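Long-range contacts in FBP protein (PDB 5OEZ), which probably catalyses the magnesium-dependent hydrolysis of fructose 1,6-bisphosphate to fructose 6-phosphate and phosphate, a step of gluconeogenesis, and works as a homotetramer: residues S96-Q101 / F117-G122; G133-V138 / L282-P287. All coordinates share one frame; numbering follows the deposited sequence.

Contact 1 (S96-Q101 / F117-G122)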
# COMPACT_ATOMS: atom_id res chain seq x y z
N SER C 96 6.53 17.43 24.73
CA SER C 96 5.36 17.41 23.85
C SER C 96 4.46 18.61 24.12
O SER C 96 4.14 18.87 25.27
CB SER C 96 4.55 16.15 24.12
OG SER C 96 3.43 16.11 23.27
N GLU C 97 4.02 19.30 23.07
CA GLU C 97 3.14 20.47 23.20
C GLU C 97 1.88 20.21 24.01
O GLU C 97 1.41 21.10 24.72
CB GLU C 97 2.72 21.00 21.83
CG GLU C 97 2.12 22.39 21.87
CD GLU C 97 1.86 22.94 20.46
OE1 GLU C 97 1.09 22.32 19.73
OE2 GLU C 97 2.42 23.98 20.02
N GLU C 98 1.35 18.98 23.93
CA GLU C 98 0.13 18.60 24.63
C GLU C 98 0.28 18.44 26.14
O GLU C 98 -0.71 18.54 26.87
CB GLU C 98 -0.44 17.30 24.04
CG GLU C 98 -0.57 17.29 22.51
CD GLU C 98 -1.48 16.18 21.97
OE1 GLU C 98 -1.80 15.23 22.71
OE2 GLU C 98 -1.86 16.25 20.78
N GLU C 99 1.52 18.28 26.63
CA GLU C 99 1.77 18.00 28.04
C GLU C 99 2.34 19.19 28.81
O GLU C 99 3.07 20.02 28.28
CB GLU C 99 2.73 16.84 28.14
CG GLU C 99 2.25 15.66 27.32
CD GLU C 99 3.00 14.38 27.59
OE1 GLU C 99 4.08 14.42 28.23
OE2 GLU C 99 2.50 13.32 27.17
N GLU C 100 1.98 19.27 30.09
CA GLU C 100 2.41 20.40 30.91
C GLU C 100 3.90 20.36 31.29
O GLU C 100 4.52 21.41 31.42
CB GLU C 100 1.50 20.63 32.11
CG GLU C 100 1.44 22.10 32.57
CD GLU C 100 0.95 23.14 31.53
OE1 GLU C 100 0.63 22.80 30.38
OE2 GLU C 100 0.90 24.34 31.88
N GLN C 101 4.47 19.17 31.46
CA GLN C 101 5.87 19.03 31.86
C GLN C 101 6.68 18.30 30.81
O GLN C 101 6.14 17.56 30.00
CB GLN C 101 5.97 18.28 33.18
CG GLN C 101 5.63 19.13 34.39
CD GLN C 101 5.76 18.37 35.69
OE1 GLN C 101 6.27 17.24 35.72
NE2 GLN C 101 5.32 18.98 36.78
N PHE C 117 8.33 18.89 20.40
CA PHE C 117 7.56 18.57 19.22
C PHE C 117 6.08 18.83 19.39
O PHE C 117 5.55 18.76 20.49
CB PHE C 117 7.83 17.11 18.80
CG PHE C 117 7.37 16.09 19.81
CD1 PHE C 117 8.18 15.72 20.87
CD2 PHE C 117 6.12 15.51 19.69
CE1 PHE C 117 7.74 14.79 21.81
CE2 PHE C 117 5.68 14.59 20.63
CZ PHE C 117 6.48 14.24 21.70
N ASP C 118 5.44 19.19 18.29
CA ASP C 118 3.99 19.21 18.17
C ASP C 118 3.63 17.95 17.36
O ASP C 118 3.83 17.91 16.15
CB ASP C 118 3.55 20.50 17.47
CG ASP C 118 2.03 20.62 17.36
OD1 ASP C 118 1.28 19.78 17.90
OD2 ASP C 118 1.57 21.61 16.74
N PRO C 119 3.09 16.91 18.03
CA PRO C 119 2.87 15.64 17.31
C PRO C 119 1.84 15.71 16.19
O PRO C 119 1.98 15.00 15.20
CB PRO C 119 2.42 14.67 18.41
CG PRO C 119 1.82 15.54 19.46
CD PRO C 119 2.58 16.84 19.41
N LEU C 120 0.83 16.55 16.34
CA LEU C 120 -0.21 16.70 15.33
C LEU C 120 -0.88 18.09 15.38
O LEU C 120 -1.83 18.29 16.12
CB LEU C 120 -1.23 15.55 15.46
CG LEU C 120 -2.12 15.33 14.24
CD1 LEU C 120 -1.31 14.91 13.02
CD2 LEU C 120 -3.14 14.26 14.60
N ASP C 121 -0.37 19.02 14.58
CA ASP C 121 -0.98 20.32 14.36
C ASP C 121 -2.20 20.22 13.43
O ASP C 121 -2.15 19.56 12.39
CB ASP C 121 0.05 21.32 13.77
CG ASP C 121 -0.58 22.43 12.93
OD1 ASP C 121 -1.15 23.38 13.51
OD2 ASP C 121 -0.50 22.36 11.68
N GLY C 122 -3.27 20.93 13.79
CA GLY C 122 -4.42 21.13 12.94
C GLY C 122 -5.36 19.95 12.99
O GLY C 122 -6.06 19.69 12.02

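Contact 2 (G133-V138 / L282-P287)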
# COMPACT_ATOMS: atom_id res chain seq x y z
N GLY C 133 -0.21 18.18 10.12
CA GLY C 133 1.26 18.16 10.19
C GLY C 133 1.84 17.89 11.57
O GLY C 133 1.11 17.84 12.55
N SER C 134 3.14 17.63 11.61
CA SER C 134 3.92 17.44 12.85
C SER C 134 5.11 18.34 12.74
O SER C 134 5.63 18.52 11.65
CB SER C 134 4.43 15.99 13.00
OG SER C 134 3.39 15.02 12.97
N ILE C 135 5.59 18.86 13.87
CA ILE C 135 6.73 19.79 13.90
C ILE C 135 7.67 19.42 15.05
O ILE C 135 7.20 19.03 16.12
CB ILE C 135 6.27 21.25 14.14
CG1 ILE C 135 5.11 21.61 13.22
CG2 ILE C 135 7.43 22.22 13.93
CD1 ILE C 135 4.40 22.90 13.60
N TRP C 136 8.98 19.56 14.84
CA TRP C 136 9.93 19.32 15.91
C TRP C 136 11.16 20.21 15.79
O TRP C 136 11.53 20.61 14.70
CB TRP C 136 10.35 17.83 15.97
CG TRP C 136 11.02 17.41 14.75
CD1 TRP C 136 12.35 17.49 14.47
CD2 TRP C 136 10.39 16.88 13.58
NE1 TRP C 136 12.58 17.01 13.21
CE2 TRP C 136 11.40 16.65 12.63
CE3 TRP C 136 9.07 16.57 13.24
CZ2 TRP C 136 11.13 16.14 11.38
CZ3 TRP C 136 8.81 16.05 11.99
CH2 TRP C 136 9.83 15.84 11.08
N GLY C 137 11.76 20.51 16.94
CA GLY C 137 13.01 21.26 17.02
C GLY C 137 13.90 20.54 18.00
O GLY C 137 13.43 20.06 19.03
N VAL C 138 15.19 20.52 17.69
CA VAL C 138 16.18 19.77 18.46
C VAL C 138 17.32 20.69 18.94
O VAL C 138 17.87 21.47 18.16
CB VAL C 138 16.79 18.64 17.60
CG1 VAL C 138 17.74 17.76 18.42
CG2 VAL C 138 15.71 17.78 16.95
N LEU C 282 8.59 27.29 21.50
CA LEU C 282 9.43 26.09 21.47
C LEU C 282 8.95 25.00 20.52
O LEU C 282 9.76 24.39 19.82
CB LEU C 282 9.53 25.46 22.85
CG LEU C 282 10.61 25.98 23.79
CD1 LEU C 282 10.63 25.16 25.06
CD2 LEU C 282 12.00 25.97 23.16
N TYR C 283 7.65 24.76 20.53
CA TYR C 283 7.08 23.62 19.85
C TYR C 283 6.79 23.86 18.36
O TYR C 283 6.80 22.91 17.58
CB TYR C 283 5.81 23.18 20.55
CG TYR C 283 5.99 22.90 22.02
CD1 TYR C 283 6.50 21.68 22.47
CD2 TYR C 283 5.62 23.83 22.97
CE1 TYR C 283 6.65 21.43 23.83
CE2 TYR C 283 5.77 23.58 24.32
CZ TYR C 283 6.28 22.38 24.74
OH TYR C 283 6.42 22.15 26.08
N GLU C 284 6.52 25.12 17.97
CA GLU C 284 6.04 25.48 16.63
C GLU C 284 6.82 26.63 16.00
O GLU C 284 7.40 26.46 14.93
CB GLU C 284 4.55 25.88 16.67
CG GLU C 284 3.62 24.80 17.22
CD GLU C 284 2.23 25.30 17.59
OE1 GLU C 284 2.05 26.49 17.93
OE2 GLU C 284 1.29 24.47 17.55
N ALA C 285 6.81 27.81 16.63
CA ALA C 285 7.36 29.00 15.98
C ALA C 285 8.88 28.95 15.75
O ALA C 285 9.34 29.26 14.66
CB ALA C 285 6.97 30.25 16.76
N ALA C 286 9.66 28.58 16.76
CA ALA C 286 11.13 28.51 16.60
C ALA C 286 11.62 27.43 15.60
O ALA C 286 12.43 27.73 14.74
CB ALA C 286 11.82 28.34 17.95
N PRO C 287 11.10 26.20 15.68
CA PRO C 287 11.42 25.23 14.60
C PRO C 287 11.07 25.70 13.17
O PRO C 287 11.91 25.63 12.28
CB PRO C 287 10.56 24.02 14.96
CG PRO C 287 10.38 24.12 16.43
CD PRO C 287 10.26 25.58 16.72

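Contact 1 (S96-Q101 / F117-G122)
E97 and D118 both hold CG anti to the backbone N (chi1 -165° and -178°), and this brings their carboxylates together. E97 OE1 stands over the face of the D118 carboxylate, 3.1 Å from D118 CG and equally far from both its oxygens, and the carboxylate planes are 53° apart. Two acceptors this close, with no metal bound, would probably repel each other. E97 OE2 has a salt bridge to R280. E97, E98 and D118 bind manganese in another structure of this protein, so the pairing belongs to the metal site of the class 1 fructose-1,6-bisphosphatase fold. The site lies where strand 91-96 ends beside its parallel neighbour 113-121. E97 N donates to F117 O over 3.0 Å. Just after, the first strand leaves the sheet in a type I turn, S96 to E99, closed by E99 N to S96 O. S96 CA sits over one face of the F117 ring in a CH-pi contact, 4.1 Å from its centroid. S96 CB is 3.6 Å from F117 CZ at the rim. S96 OG bonds to N78 of helix 72-87. E98 OE2 reaches P119 CG at 4.0 Å.

Contact 2 (G133-V138 / L282-P287)
The start of helix 281-294 packs across strand 132-140 of the large mixed sheet. This joins the N-terminal and C-terminal family regions of the fructose-1,6-bisphosphatase chain in its buried interior. The short axes approach to 7.0 Å at an angle of 77°, so the helix lies nearly crosswise on the strand. I135 and P287 carry the contact. I135 points at the helix and divides its branches. CG2 is anti to the backbone N and meets P287 CB at 3.8 Å. It is also 3.8 Å from Y283 O. The other branch ends in CD1, which touches the aliphatic E284 CG at 4.2 Å, the two side chains crossing at about a right angle. P287 lies against the strand backbone. Its CB is 3.6 Å from W136 O, and its CG is 3.9 Å from G137 N. G137 has no side chain, and the proline ring comes right up to its backbone, with CA atoms 4.9 Å apart. W136 leaves the strand away from the helix, and its side chain touches F117 and I35. The helix has a wider pi-type turn at 282-285 and a kink where P287 N lacks a bond to the turn before. M252 of helix 252-262 touches both I135 and E284. E284 is a manganese ligand in another structure of this protein. Its OE1 accepts a hydrogen bond from R280 N, which helps hold the carboxylate. The contact is van der Waals in kind, carbon against carbon and against backbone O and N, so shape fits strand to helix, with the metal-site carboxylate at its margin.

After the N-terminal helices, helix 72-87 leads into strand 91-96. Contact 1 closes the short loop that runs through strand 103-104 to strand 113-121. The chain then turns back into strand 132-140, the antiparallel neighbour of 113-121. Contact 2 closes a far longer loop of 143 residues, ending at helix 281-294. The two are in series, and neither encloses the other. They meet directly, with centres about 9 Å apart. P119 O probably accepts a hydrogen bond from S134 OG, and F117 CB packs on I135 O. The carboxylates of E97 and E284 lie close despite like charge; in another structure of the protein E97, D118 and E284 bind one manganese ion.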